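Local coordinates for putative CRISPR-associated endoribonuclease-like protein Cas6nc (Pyrococcus horikoshii, PDB 3QJL) that binds CRISPR RNA as a Cas6-family protein of the prokaryotic antiviral defence, forming a homodimer when crystallised with that RNA, at residues A[11-16]-A[109-114]; A[38-43]-A[90-95]; A[125-130]-A[212-217]; A[178-183]-A[217-222]. All coordinates share one frame; numbering follows the deposited sequence.

Interaction 1. Residues A[11-16]-A[109-114]; sequences LLPLKD and LSFLVG
P13 and L11 sit against neighbouring parts of the F111 side chain, on one face of an antiparallel pair of strands. The proline ring comes obliquely to the phenyl, its CG 3.8 Å from F111 CE2, while L11 CB rests 3.9 Å from F111 CD2. Further along, a branch of L11 fits against a branch of V113, CD2 to CG2 at 4.0 Å. I74, V79, F104 and I106 pack around the same apolar face.

Farther down the chain, L14 folds toward S110 and L112, and its forked end straddles them. One prong, CD1, lies 3.6 Å from S110 CB; the other, CD2, lies 4.0 Å from L112 CB, the L14 and L112 side chains crossing at about a right angle. L12 shares the other face with L112. Its CD1 lies beside G114 CA, where no side chain stands in the way.

Backbone bonds join the central strand 5-13 and its neighbour 109-118 in the N-terminal sheet of this ferredoxin-like fold. L12 N gives to L112 O at 3.0 Å, and the return bond is weak. Past the proline, which has no N-H to offer, L14 N gives to S110 O, also at 3.0 Å. Apolar side chains are thus buried on both sides of the pairing, with rather bent backbone bonds between them.

Interaction 2. Residues A[38-43]-A[90-95]; sequences SIEPTI and IIRAIA
The apolar part of this contact turns on A93, whose methyl is met by two side chains from the other segment. I43 CD1 comes to 3.7 Å from A93 CB, and E40 CG to 3.8 Å from the same atom. The tip of I43, CD1, also lies 4.0 Å from I90 N, so it rests on the helix backbone as well as on the alanine. Its other branch, CG2, makes a looser approach to I90 CG1. I43 has the most surface buried of any residue here, and V36 of the preceding helix touches it too.

The charged part is slighter. E40 OE2 stands 3.7 Å from R92 NH2, a long salt bridge in which the carboxylate oxygen stands off the plane of the guanidinium, so only the charges attract. The two side chains cross at about a right angle, with their end planes 29° apart. The glutamate gets there by a bend at chi2 (-73°), which carries the carboxylate past A93 while CG stays on the methyl. R92 also has a weak, long ion pair with D89 in its own helix.

In backbone terms, E40 is the N-cap residue of helix 41-47, at the break after helix 25-39. The contact thus joins the two helical elements of the beta-alpha-beta-beta-alpha-beta plan of a ferredoxin-like fold, setting this corner on helix 88-100, whose I91 on the far side touches strand 5-13. Apolar contact carries most of the join, and the ion pair at its margin probably adds only a general electrostatic attraction.

Interaction 3. Residues A[125-130]-A[212-217]; sequences GKENVF and RYAGSE
N128 and Y213 are joined by two backbone hydrogen bonds, the hydrogen-bonded pair of an antiparallel bridge. Y213 N gives to N128 O at 2.8 Å and is almost straight (174°), while N128 N gives to Y213 O at 3.2 Å. A CA-H...O contact on each side, from R212 CA and from E127 CA, adds to the match.

N128 also ties down the turn before it. Its OD1 takes the N-H of G125 in the carbonyl plane, on a lone pair, at 2.8 Å from G125 N, and its ND2 returns a weak bond to G125 O. Y213 does likewise at the other end, its OH giving a hydrogen bond to S216 O.

These strands, 128-132 and 204-215, belong to the antiparallel sheet of the second of the RAMP-type domains of Cas6. After the strand ends at G215, S216 is the N-cap of helix 217-226, its OG bonded to I219 N. A cytosine base of the bound RNA packs on V129, whose side chain is on the same face as R212.

Where the aromatic side chains meet, Y213 CB comes in at the edge of the F130 ring, in its plane, 3.7 Å from CE2; the two side chains run side by side in the same direction. Y213 turns its ring that way with CG anti to the backbone N (chi1 179°), and the ring meets that of F185.

Charged side chains lie at the outer margin. K126 NZ and E217 OE2 form a long salt bridge at 3.9 Å. E127 OE1 and R212 NE, 4.6 Å apart, are too far for one; R212 has a weak, long ion pair with E188 and passes V129 CG2 at 4.1 Å from NE.

Interaction 4. Residues A[178-183]-A[217-222]; sequences ETPKDR and EEIARF
E218 reaches from the first turn of helix 217-226 into the loop 178-183 and has the most surface buried here. A single carboxylate oxygen, OE2, faces two successive backbone N-H groups. D182 N gives the better bond, 2.9 Å long at 155°, meeting the oxygen nearly along its C-O axis. The bond from K181 N is weak and strongly bent (119°). Beyond CG the glutamate runs extended (chi2 -179°), and this carries OE2 to the loop backbone. P180 CB lies 3.8 Å from the same oxygen.

I219, the next residue, covers the loop beside it. Its CD1 makes van der Waals contact with the main chain at R183 CA, 3.9 Å away, and at D182 O. Lower on the side chain comes the apolar touch, CG1 facing P180 CG at 4.2 Å. Y213 of strand 204-215 packs on I219 as well.

D182 turns its own carboxylate elsewhere: OD1 takes the N-H of D184, and D182 O has a weak hydrogen bond from S216 OG. The contact therefore holds the loop between helix 160-176 and strand 185-189 against the start of helix 217-226. The one good N-H bond, the weak second one and the nearby helix start would probably favour the charged form of the E218 carboxylate.

From the N terminus, strand 5-13 leads into interaction 1, which closes when strand 109-118 comes back beside it. Interaction 2 is nested within that loop and joins two helical elements there, so both belong to the N-terminal half. In the C-terminal half, interaction 3 opens at 125-130 and interaction 4 at 178-183; interaction 3 closes at 212-217, and interaction 4 just after it at 217-222. These two cross, share E217 and touch directly, tying strand 128-132 to strand 204-215 and the loop after helix 160-176 to helix 217-226. Their centres are 12 Å apart, whereas those of interactions 1 and 3 are 37 Å apart, on opposite sides of the chain's centre.

Interaction 1. Residues A[11-16]-A[109-114]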
loop_
_atom_site.group_PDB
_atom_site.type_symbol
_atom_site.label_atom_id
_atom_site.label_comp_id
_atom_site.label_asym_id
_atom_site.label_seq_id
_atom_site.Cartn_x
_atom_site.Cartn_y
_atom_site.Cartn_z
ATOM N N LEU A 11 -8.968 9.471 21.611
ATOM C CA LEU A 11 -8.563 8.557 22.665
ATOM C C LEU A 11 -7.151 8.864 23.132
ATOM O O LEU A 11 -6.291 9.277 22.342
ATOM C CB LEU A 11 -8.661 7.114 22.195
ATOM C CG LEU A 11 -10.070 6.662 21.841
ATOM C CD1 LEU A 11 -10.005 5.556 20.840
ATOM C CD2 LEU A 11 -10.819 6.212 23.078
ATOM N N LEU A 12 -6.928 8.680 24.428
ATOM C CA LEU A 12 -5.641 8.967 25.038
ATOM C C LEU A 12 -5.037 7.684 25.574
ATOM O O LEU A 12 -5.638 7.028 26.426
ATOM C CB LEU A 12 -5.809 9.992 26.156
ATOM C CG LEU A 12 -6.619 11.227 25.741
ATOM C CD1 LEU A 12 -7.379 11.823 26.924
ATOM C CD2 LEU A 12 -5.742 12.276 25.070
ATOM N N PRO A 13 -3.866 7.302 25.046
ATOM C CA PRO A 13 -3.133 6.119 25.506
ATOM C C PRO A 13 -2.641 6.376 26.916
ATOM O O PRO A 13 -2.063 7.431 27.151
ATOM C CB PRO A 13 -1.940 6.048 24.549
ATOM C CG PRO A 13 -2.261 6.992 23.434
ATOM C CD PRO A 13 -3.118 8.047 24.026
ATOM N N LEU A 14 -2.844 5.438 27.831
ATOM C CA LEU A 14 -2.560 5.701 29.240
ATOM C C LEU A 14 -1.084 5.764 29.647
ATOM O O LEU A 14 -0.651 6.740 30.261
ATOM C CB LEU A 14 -3.344 4.750 30.149
ATOM C CG LEU A 14 -4.836 5.095 30.160
ATOM C CD1 LEU A 14 -5.570 4.391 31.298
ATOM C CD2 LEU A 14 -5.013 6.605 30.248
ATOM N N LYS A 15 -0.308 4.742 29.323
ATOM C CA LYS A 15 1.057 4.722 29.825
ATOM C C LYS A 15 2.064 5.211 28.796
ATOM O O LYS A 15 1.687 5.585 27.685
ATOM C CB LYS A 15 1.409 3.333 30.344
ATOM C CG LYS A 15 0.487 2.894 31.465
ATOM C CD LYS A 15 0.950 1.609 32.122
ATOM C CE LYS A 15 0.204 1.389 33.428
ATOM N NZ LYS A 15 -1.271 1.529 33.248
ATOM N N ASP A 16 3.338 5.238 29.180
ATOM C CA ASP A 16 4.410 5.608 28.255
ATOM C C ASP A 16 4.693 4.439 27.321
ATOM O O ASP A 16 4.429 3.285 27.670
ATOM C CB ASP A 16 5.693 5.996 29.003
ATOM C CG ASP A 16 5.435 6.957 30.153
ATOM O OD1 ASP A 16 5.044 8.120 29.892
ATOM O OD2 ASP A 16 5.637 6.546 31.318
ATOM N N LEU A 109 -3.094 -2.184 26.228
ATOM C CA LEU A 109 -3.123 -0.732 26.231
ATOM C C LEU A 109 -4.495 -0.229 26.652
ATOM O O LEU A 109 -5.498 -0.596 26.049
ATOM C CB LEU A 109 -2.778 -0.210 24.838
ATOM C CG LEU A 109 -2.550 1.290 24.702
ATOM C CD1 LEU A 109 -1.430 1.732 25.630
ATOM C CD2 LEU A 109 -2.222 1.635 23.266
ATOM N N SER A 110 -4.544 0.596 27.693
ATOM C CA SER A 110 -5.811 1.195 28.113
ATOM C C SER A 110 -5.931 2.622 27.597
ATOM O O SER A 110 -5.013 3.423 27.748
ATOM C CB SER A 110 -5.954 1.177 29.636
ATOM O OG SER A 110 -6.190 -0.134 30.118
ATOM N N PHE A 111 -7.051 2.939 26.962
ATOM C CA PHE A 111 -7.269 4.308 26.527
ATOM C C PHE A 111 -8.264 5.013 27.436
ATOM O O PHE A 111 -8.888 4.395 28.300
ATOM C CB PHE A 111 -7.782 4.343 25.088
ATOM C CG PHE A 111 -6.764 3.912 24.068
ATOM C CD1 PHE A 111 -6.748 2.612 23.591
ATOM C CD2 PHE A 111 -5.829 4.813 23.579
ATOM C CE1 PHE A 111 -5.816 2.214 22.648
ATOM C CE2 PHE A 111 -4.894 4.425 22.638
ATOM C CZ PHE A 111 -4.888 3.122 22.171
ATOM N N LEU A 112 -8.426 6.310 27.200
ATOM C CA LEU A 112 -9.354 7.130 27.954
ATOM C C LEU A 112 -10.018 8.072 26.973
ATOM O O LEU A 112 -9.325 8.841 26.302
ATOM C CB LEU A 112 -8.581 7.943 28.979
ATOM C CG LEU A 112 -9.309 8.246 30.281
ATOM C CD1 LEU A 112 -9.739 6.937 30.936
ATOM C CD2 LEU A 112 -8.407 9.065 31.203
ATOM N N VAL A 113 -11.344 8.041 26.888
ATOM C CA VAL A 113 -12.013 8.892 25.913
ATOM C C VAL A 113 -11.816 10.371 26.227
ATOM O O VAL A 113 -12.143 10.838 27.316
ATOM C CB VAL A 113 -13.514 8.613 25.830
ATOM C CG1 VAL A 113 -14.129 9.429 24.708
ATOM C CG2 VAL A 113 -13.766 7.137 25.620
ATOM N N GLY A 114 -11.278 11.098 25.257
ATOM C CA GLY A 114 -11.171 12.542 25.331
ATOM C C GLY A 114 -12.380 13.049 24.585
ATOM O O GLY A 114 -13.398 12.359 24.533
#

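Interaction 2. Residues A[38-43]-A[90-95]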
loop_
_atom_site.group_PDB
_atom_site.type_symbol
_atom_site.label_atom_id
_atom_site.label_comp_id
_atom_site.label_asym_id
_atom_site.label_seq_id
_atom_site.Cartn_x
_atom_site.Cartn_y
_atom_site.Cartn_z
ATOM N N SER A 38 -25.739 -0.477 28.170
ATOM C CA SER A 38 -26.022 0.006 29.516
ATOM C C SER A 38 -27.086 1.111 29.508
ATOM O O SER A 38 -27.906 1.216 30.424
ATOM C CB SER A 38 -24.744 0.531 30.169
ATOM O OG SER A 38 -23.806 -0.503 30.395
ATOM N N ILE A 39 -27.058 1.934 28.464
ATOM C CA ILE A 39 -27.962 3.068 28.328
ATOM C C ILE A 39 -29.142 2.753 27.401
ATOM O O ILE A 39 -30.289 2.814 27.815
ATOM C CB ILE A 39 -27.223 4.320 27.824
ATOM C CG1 ILE A 39 -25.900 4.491 28.563
ATOM C CG2 ILE A 39 -28.066 5.543 28.021
ATOM C CD1 ILE A 39 -26.031 4.358 30.050
ATOM N N GLU A 40 -28.859 2.430 26.143
ATOM C CA GLU A 40 -29.913 2.211 25.159
ATOM C C GLU A 40 -29.932 0.772 24.646
ATOM O O GLU A 40 -29.560 0.516 23.503
ATOM C CB GLU A 40 -29.707 3.151 23.975
ATOM C CG GLU A 40 -29.661 4.611 24.345
ATOM C CD GLU A 40 -31.032 5.155 24.704
ATOM O OE1 GLU A 40 -32.033 4.407 24.565
ATOM O OE2 GLU A 40 -31.107 6.333 25.121
ATOM N N PRO A 41 -30.400 -0.170 25.478
ATOM C CA PRO A 41 -30.369 -1.599 25.138
ATOM C C PRO A 41 -31.024 -1.863 23.790
ATOM O O PRO A 41 -30.679 -2.812 23.082
ATOM C CB PRO A 41 -31.218 -2.240 26.246
ATOM C CG PRO A 41 -31.172 -1.272 27.375
ATOM C CD PRO A 41 -31.113 0.088 26.741
ATOM N N THR A 42 -31.976 -1.007 23.454
ATOM C CA THR A 42 -32.798 -1.162 22.269
ATOM C C THR A 42 -31.998 -0.756 21.035
ATOM O O THR A 42 -32.174 -1.305 19.946
ATOM C CB THR A 42 -34.090 -0.319 22.420
ATOM O OG1 THR A 42 -34.527 0.150 21.146
ATOM C CG2 THR A 42 -33.839 0.883 23.322
ATOM N N ILE A 43 -31.103 0.205 21.213
ATOM C CA ILE A 43 -30.210 0.611 20.138
ATOM C C ILE A 43 -29.035 -0.357 20.014
ATOM O O ILE A 43 -28.590 -0.680 18.907
ATOM C CB ILE A 43 -29.728 2.056 20.336
ATOM C CG1 ILE A 43 -30.675 3.003 19.602
ATOM C CG2 ILE A 43 -28.290 2.232 19.857
ATOM C CD1 ILE A 43 -30.223 4.429 19.607
ATOM N N ILE A 90 -28.561 6.549 16.610
ATOM C CA ILE A 90 -27.437 5.654 16.909
ATOM C C ILE A 90 -26.184 6.444 17.302
ATOM O O ILE A 90 -25.500 6.108 18.274
ATOM C CB ILE A 90 -27.119 4.717 15.743
ATOM C CG1 ILE A 90 -28.196 3.645 15.608
ATOM C CG2 ILE A 90 -25.805 4.042 15.982
ATOM C CD1 ILE A 90 -28.228 2.990 14.248
ATOM N N ILE A 91 -25.891 7.504 16.558
ATOM C CA ILE A 91 -24.747 8.343 16.883
ATOM C C ILE A 91 -24.869 8.937 18.283
ATOM O O ILE A 91 -23.948 8.843 19.101
ATOM C CB ILE A 91 -24.600 9.478 15.883
ATOM C CG1 ILE A 91 -24.394 8.921 14.463
ATOM C CG2 ILE A 91 -23.437 10.342 16.273
ATOM C CD1 ILE A 91 -23.251 7.869 14.332
ATOM N N ARG A 92 -26.033 9.540 18.537
ATOM C CA ARG A 92 -26.388 10.179 19.801
ATOM C C ARG A 92 -26.112 9.231 20.955
ATOM O O ARG A 92 -25.361 9.552 21.868
ATOM C CB ARG A 92 -27.877 10.523 19.753
ATOM C CG ARG A 92 -28.305 11.790 20.474
ATOM C CD ARG A 92 -28.910 11.454 21.828
ATOM N NE ARG A 92 -29.158 10.021 21.941
ATOM C CZ ARG A 92 -30.352 9.455 21.796
ATOM N NH1 ARG A 92 -31.417 10.224 21.554
ATOM N NH2 ARG A 92 -30.475 8.125 21.904
ATOM N N ALA A 93 -26.699 8.043 20.883
ATOM C CA ALA A 93 -26.516 7.012 21.902
ATOM C C ALA A 93 -25.071 6.550 22.085
ATOM O O ALA A 93 -24.679 6.149 23.172
ATOM C CB ALA A 93 -27.399 5.826 21.601
ATOM N N ILE A 94 -24.274 6.581 21.025
ATOM C CA ILE A 94 -22.895 6.132 21.161
ATOM C C ILE A 94 -22.080 7.175 21.918
ATOM O O ILE A 94 -21.321 6.849 22.836
ATOM C CB ILE A 94 -22.258 5.787 19.795
ATOM C CG1 ILE A 94 -22.894 4.516 19.234
ATOM C CG2 ILE A 94 -20.748 5.605 19.924
ATOM C CD1 ILE A 94 -22.484 4.194 17.799
ATOM N N ALA A 95 -22.249 8.434 21.533
ATOM C CA ALA A 95 -21.593 9.535 22.227
ATOM C C ALA A 95 -21.820 9.463 23.747
ATOM O O ALA A 95 -20.869 9.525 24.526
ATOM C CB ALA A 95 -22.087 10.861 21.675
#

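Interaction 3. Residues A[125-130]-A[212-217]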
loop_
_atom_site.group_PDB
_atom_site.type_symbol
_atom_site.label_atom_id
_atom_site.label_comp_id
_atom_site.label_asym_id
_atom_site.label_seq_id
_atom_site.Cartn_x
_atom_site.Cartn_y
_atom_site.Cartn_z
ATOM N N GLY A 125 -21.239 13.953 -5.219
ATOM C CA GLY A 125 -21.512 14.280 -6.610
ATOM C C GLY A 125 -22.091 13.108 -7.382
ATOM O O GLY A 125 -22.450 12.080 -6.797
ATOM N N LYS A 126 -22.144 13.241 -8.704
ATOM C CA LYS A 126 -22.554 12.126 -9.554
ATOM C C LYS A 126 -21.548 10.994 -9.417
ATOM O O LYS A 126 -21.919 9.820 -9.322
ATOM C CB LYS A 126 -22.667 12.559 -11.020
ATOM C CG LYS A 126 -23.933 13.348 -11.334
ATOM C CD LYS A 126 -24.811 12.644 -12.374
ATOM C CE LYS A 126 -26.288 13.006 -12.180
ATOM N NZ LYS A 126 -26.488 14.464 -11.936
ATOM N N GLU A 127 -20.269 11.360 -9.417
ATOM C CA GLU A 127 -19.192 10.411 -9.176
ATOM C C GLU A 127 -18.371 10.849 -7.981
ATOM O O GLU A 127 -18.080 12.031 -7.817
ATOM C CB GLU A 127 -18.270 10.324 -10.382
ATOM C CG GLU A 127 -18.809 9.548 -11.544
ATOM C CD GLU A 127 -17.974 9.780 -12.775
ATOM O OE1 GLU A 127 -17.083 10.663 -12.709
ATOM O OE2 GLU A 127 -18.202 9.093 -13.796
ATOM N N ASN A 128 -17.974 9.891 -7.161
ATOM C CA ASN A 128 -17.184 10.202 -5.992
ATOM C C ASN A 128 -15.946 9.332 -5.893
ATOM O O ASN A 128 -15.975 8.158 -6.271
ATOM C CB ASN A 128 -18.049 10.038 -4.758
ATOM C CG ASN A 128 -19.291 10.908 -4.817
ATOM O OD1 ASN A 128 -19.195 12.136 -4.797
ATOM N ND2 ASN A 128 -20.460 10.279 -4.904
ATOM N N VAL A 129 -14.850 9.912 -5.410
ATOM C CA VAL A 129 -13.639 9.144 -5.189
ATOM C C VAL A 129 -13.485 8.864 -3.721
ATOM O O VAL A 129 -13.153 9.760 -2.951
ATOM C CB VAL A 129 -12.400 9.898 -5.632
ATOM C CG1 VAL A 129 -11.160 9.036 -5.395
ATOM C CG2 VAL A 129 -12.518 10.282 -7.094
ATOM N N PHE A 130 -13.696 7.614 -3.334
ATOM C CA PHE A 130 -13.643 7.245 -1.934
ATOM C C PHE A 130 -12.317 6.607 -1.634
ATOM O O PHE A 130 -11.746 5.921 -2.478
ATOM C CB PHE A 130 -14.741 6.243 -1.584
ATOM C CG PHE A 130 -16.122 6.811 -1.620
ATOM C CD1 PHE A 130 -16.577 7.624 -0.598
ATOM C CD2 PHE A 130 -16.975 6.510 -2.661
ATOM C CE1 PHE A 130 -17.857 8.126 -0.618
ATOM C CE2 PHE A 130 -18.242 7.018 -2.696
ATOM C CZ PHE A 130 -18.690 7.826 -1.670
ATOM N N ARG A 212 -13.248 4.710 -7.236
ATOM C CA ARG A 212 -14.226 5.653 -7.742
ATOM C C ARG A 212 -15.566 4.971 -7.855
ATOM O O ARG A 212 -15.672 3.875 -8.401
ATOM C CB ARG A 212 -13.839 6.229 -9.100
ATOM C CG ARG A 212 -14.998 6.990 -9.744
ATOM C CD ARG A 212 -14.609 7.770 -10.984
ATOM N NE ARG A 212 -13.474 8.642 -10.729
ATOM C CZ ARG A 212 -12.234 8.353 -11.106
ATOM N NH1 ARG A 212 -11.995 7.219 -11.759
ATOM N NH2 ARG A 212 -11.239 9.194 -10.841
ATOM N N TYR A 213 -16.584 5.633 -7.319
ATOM C CA TYR A 213 -17.931 5.118 -7.315
ATOM C C TYR A 213 -18.674 5.846 -8.405
ATOM O O TYR A 213 -18.468 7.035 -8.593
ATOM C CB TYR A 213 -18.577 5.417 -5.966
ATOM C CG TYR A 213 -19.998 4.938 -5.850
ATOM C CD1 TYR A 213 -21.037 5.627 -6.465
ATOM C CD2 TYR A 213 -20.306 3.797 -5.126
ATOM C CE1 TYR A 213 -22.344 5.190 -6.365
ATOM C CE2 TYR A 213 -21.609 3.356 -5.016
ATOM C CZ TYR A 213 -22.625 4.054 -5.638
ATOM O OH TYR A 213 -23.927 3.604 -5.537
ATOM N N ALA A 214 -19.518 5.134 -9.139
ATOM C CA ALA A 214 -20.426 5.766 -10.096
ATOM C C ALA A 214 -21.806 5.099 -10.008
ATOM O O ALA A 214 -21.921 3.977 -9.517
ATOM C CB ALA A 214 -19.873 5.667 -11.496
ATOM N N GLY A 215 -22.841 5.755 -10.529
ATOM C CA GLY A 215 -24.182 5.207 -10.439
ATOM C C GLY A 215 -25.011 5.620 -9.246
ATOM O O GLY A 215 -24.933 6.762 -8.795
ATOM N N SER A 216 -25.823 4.698 -8.741
ATOM C CA SER A 216 -26.958 5.057 -7.889
ATOM C C SER A 216 -26.597 6.048 -6.793
ATOM O O SER A 216 -25.687 5.815 -6.003
ATOM C CB SER A 216 -27.542 3.785 -7.265
ATOM O OG SER A 216 -27.859 3.976 -5.905
ATOM N N GLU A 217 -27.343 7.147 -6.742
ATOM C CA GLU A 217 -27.044 8.217 -5.804
ATOM C C GLU A 217 -27.509 7.912 -4.371
ATOM O O GLU A 217 -26.952 8.436 -3.410
ATOM C CB GLU A 217 -27.611 9.547 -6.297
ATOM C CG GLU A 217 -27.202 9.895 -7.731
ATOM C CD GLU A 217 -27.413 11.375 -8.073
ATOM O OE1 GLU A 217 -28.278 12.028 -7.436
ATOM O OE2 GLU A 217 -26.708 11.881 -8.980
#

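Interaction 4. Residues A[178-183]-A[217-222]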
loop_
_atom_site.group_PDB
_atom_site.type_symbol
_atom_site.label_atom_id
_atom_site.label_comp_id
_atom_site.label_asym_id
_atom_site.label_seq_id
_atom_site.Cartn_x
_atom_site.Cartn_y
_atom_site.Cartn_z
ATOM N N GLU A 178 -36.830 0.430 2.863
ATOM C CA GLU A 178 -37.295 0.249 1.490
ATOM C C GLU A 178 -36.145 -0.119 0.548
ATOM O O GLU A 178 -34.975 -0.009 0.910
ATOM C CB GLU A 178 -38.013 1.506 0.993
ATOM C CG GLU A 178 -37.075 2.642 0.624
ATOM C CD GLU A 178 -37.745 4.005 0.709
ATOM O OE1 GLU A 178 -38.989 4.079 0.551
ATOM O OE2 GLU A 178 -37.023 5.001 0.944
ATOM N N THR A 179 -36.480 -0.582 -0.651
ATOM C CA THR A 179 -35.469 -0.878 -1.657
ATOM C C THR A 179 -35.198 0.388 -2.449
ATOM O O THR A 179 -36.128 1.139 -2.730
ATOM C CB THR A 179 -35.924 -1.995 -2.611
ATOM O OG1 THR A 179 -37.277 -2.356 -2.312
ATOM C CG2 THR A 179 -35.031 -3.223 -2.460
ATOM N N PRO A 180 -33.924 0.632 -2.814
ATOM C CA PRO A 180 -33.550 1.849 -3.546
ATOM C C PRO A 180 -34.091 1.826 -4.966
ATOM O O PRO A 180 -34.165 0.764 -5.585
ATOM C CB PRO A 180 -32.012 1.788 -3.594
ATOM C CG PRO A 180 -31.613 0.617 -2.752
ATOM C CD PRO A 180 -32.791 -0.296 -2.694
ATOM N N LYS A 181 -34.457 2.993 -5.479
ATOM C CA LYS A 181 -35.032 3.093 -6.813
ATOM C C LYS A 181 -33.986 2.758 -7.867
ATOM O O LYS A 181 -34.207 1.897 -8.720
ATOM C CB LYS A 181 -35.624 4.489 -7.043
ATOM C CG LYS A 181 -37.094 4.654 -6.630
ATOM C CD LYS A 181 -37.373 4.229 -5.182
ATOM C CE LYS A 181 -38.859 4.399 -4.826
ATOM N NZ LYS A 181 -39.192 3.944 -3.442
ATOM N N ASP A 182 -32.841 3.431 -7.811
ATOM C CA ASP A 182 -31.735 3.051 -8.675
ATOM C C ASP A 182 -30.787 2.098 -7.945
ATOM O O ASP A 182 -30.144 2.477 -6.960
ATOM C CB ASP A 182 -30.973 4.267 -9.208
ATOM C CG ASP A 182 -29.821 3.867 -10.138
ATOM O OD1 ASP A 182 -29.863 2.740 -10.691
ATOM O OD2 ASP A 182 -28.877 4.669 -10.318
ATOM N N ARG A 183 -30.751 0.850 -8.410
ATOM C CA ARG A 183 -29.849 -0.175 -7.879
ATOM C C ARG A 183 -28.574 -0.448 -8.693
ATOM O O ARG A 183 -27.830 -1.377 -8.388
ATOM C CB ARG A 183 -30.603 -1.473 -7.616
ATOM C CG ARG A 183 -31.916 -1.564 -8.353
ATOM C CD ARG A 183 -32.882 -2.470 -7.620
ATOM N NE ARG A 183 -34.227 -1.905 -7.565
ATOM C CZ ARG A 183 -35.226 -2.266 -8.366
ATOM N NH1 ARG A 183 -35.031 -3.202 -9.291
ATOM N NH2 ARG A 183 -36.422 -1.695 -8.236
ATOM N N GLU A 217 -27.343 7.147 -6.742
ATOM C CA GLU A 217 -27.044 8.217 -5.804
ATOM C C GLU A 217 -27.509 7.912 -4.371
ATOM O O GLU A 217 -26.952 8.436 -3.410
ATOM C CB GLU A 217 -27.611 9.547 -6.297
ATOM C CG GLU A 217 -27.202 9.895 -7.731
ATOM C CD GLU A 217 -27.413 11.375 -8.073
ATOM O OE1 GLU A 217 -28.278 12.028 -7.436
ATOM O OE2 GLU A 217 -26.708 11.881 -8.980
ATOM N N GLU A 218 -28.508 7.047 -4.225
ATOM C CA GLU A 218 -28.939 6.604 -2.900
ATOM C C GLU A 218 -28.038 5.540 -2.269
ATOM O O GLU A 218 -27.807 5.566 -1.058
ATOM C CB GLU A 218 -30.375 6.103 -2.934
ATOM C CG GLU A 218 -30.950 6.029 -4.324
ATOM C CD GLU A 218 -32.391 5.558 -4.323
ATOM O OE1 GLU A 218 -33.065 5.654 -3.265
ATOM O OE2 GLU A 218 -32.848 5.088 -5.388
ATOM N N ILE A 219 -27.547 4.597 -3.072
ATOM C CA ILE A 219 -26.630 3.579 -2.557
ATOM C C ILE A 219 -25.326 4.244 -2.136
ATOM O O ILE A 219 -24.743 3.878 -1.111
ATOM C CB ILE A 219 -26.381 2.442 -3.571
ATOM C CG1 ILE A 219 -27.633 1.573 -3.694
ATOM C CG2 ILE A 219 -25.196 1.567 -3.151
ATOM C CD1 ILE A 219 -27.597 0.607 -4.844
ATOM N N ALA A 220 -24.889 5.242 -2.908
ATOM C CA ALA A 220 -23.718 6.046 -2.537
ATOM C C ALA A 220 -23.896 6.705 -1.164
ATOM O O ALA A 220 -23.013 6.613 -0.308
ATOM C CB ALA A 220 -23.411 7.094 -3.599
ATOM N N ARG A 221 -25.031 7.369 -0.951
ATOM C CA ARG A 221 -25.300 7.941 0.361
ATOM C C ARG A 221 -25.261 6.827 1.399
ATOM O O ARG A 221 -24.656 6.974 2.467
ATOM C CB ARG A 221 -26.644 8.685 0.402
ATOM C CG ARG A 221 -26.537 10.191 0.119
ATOM C CD ARG A 221 -27.903 10.881 -0.076
ATOM N NE ARG A 221 -28.791 10.786 1.089
ATOM C CZ ARG A 221 -28.973 11.744 2.010
ATOM N NH1 ARG A 221 -28.313 12.899 1.934
ATOM N NH2 ARG A 221 -29.824 11.552 3.024
ATOM N N PHE A 222 -25.886 5.701 1.071
ATOM C CA PHE A 222 -25.961 4.592 2.018
ATOM C C PHE A 222 -24.591 4.072 2.443
ATOM O O PHE A 222 -24.341 3.872 3.628
ATOM C CB PHE A 222 -26.805 3.433 1.487
ATOM C CG PHE A 222 -27.007 2.350 2.494
ATOM C CD1 PHE A 222 -27.926 2.507 3.520
ATOM C CD2 PHE A 222 -26.252 1.202 2.450
ATOM C CE1 PHE A 222 -28.104 1.526 4.463
ATOM C CE2 PHE A 222 -26.424 0.217 3.393
ATOM C CZ PHE A 222 -27.355 0.377 4.401
#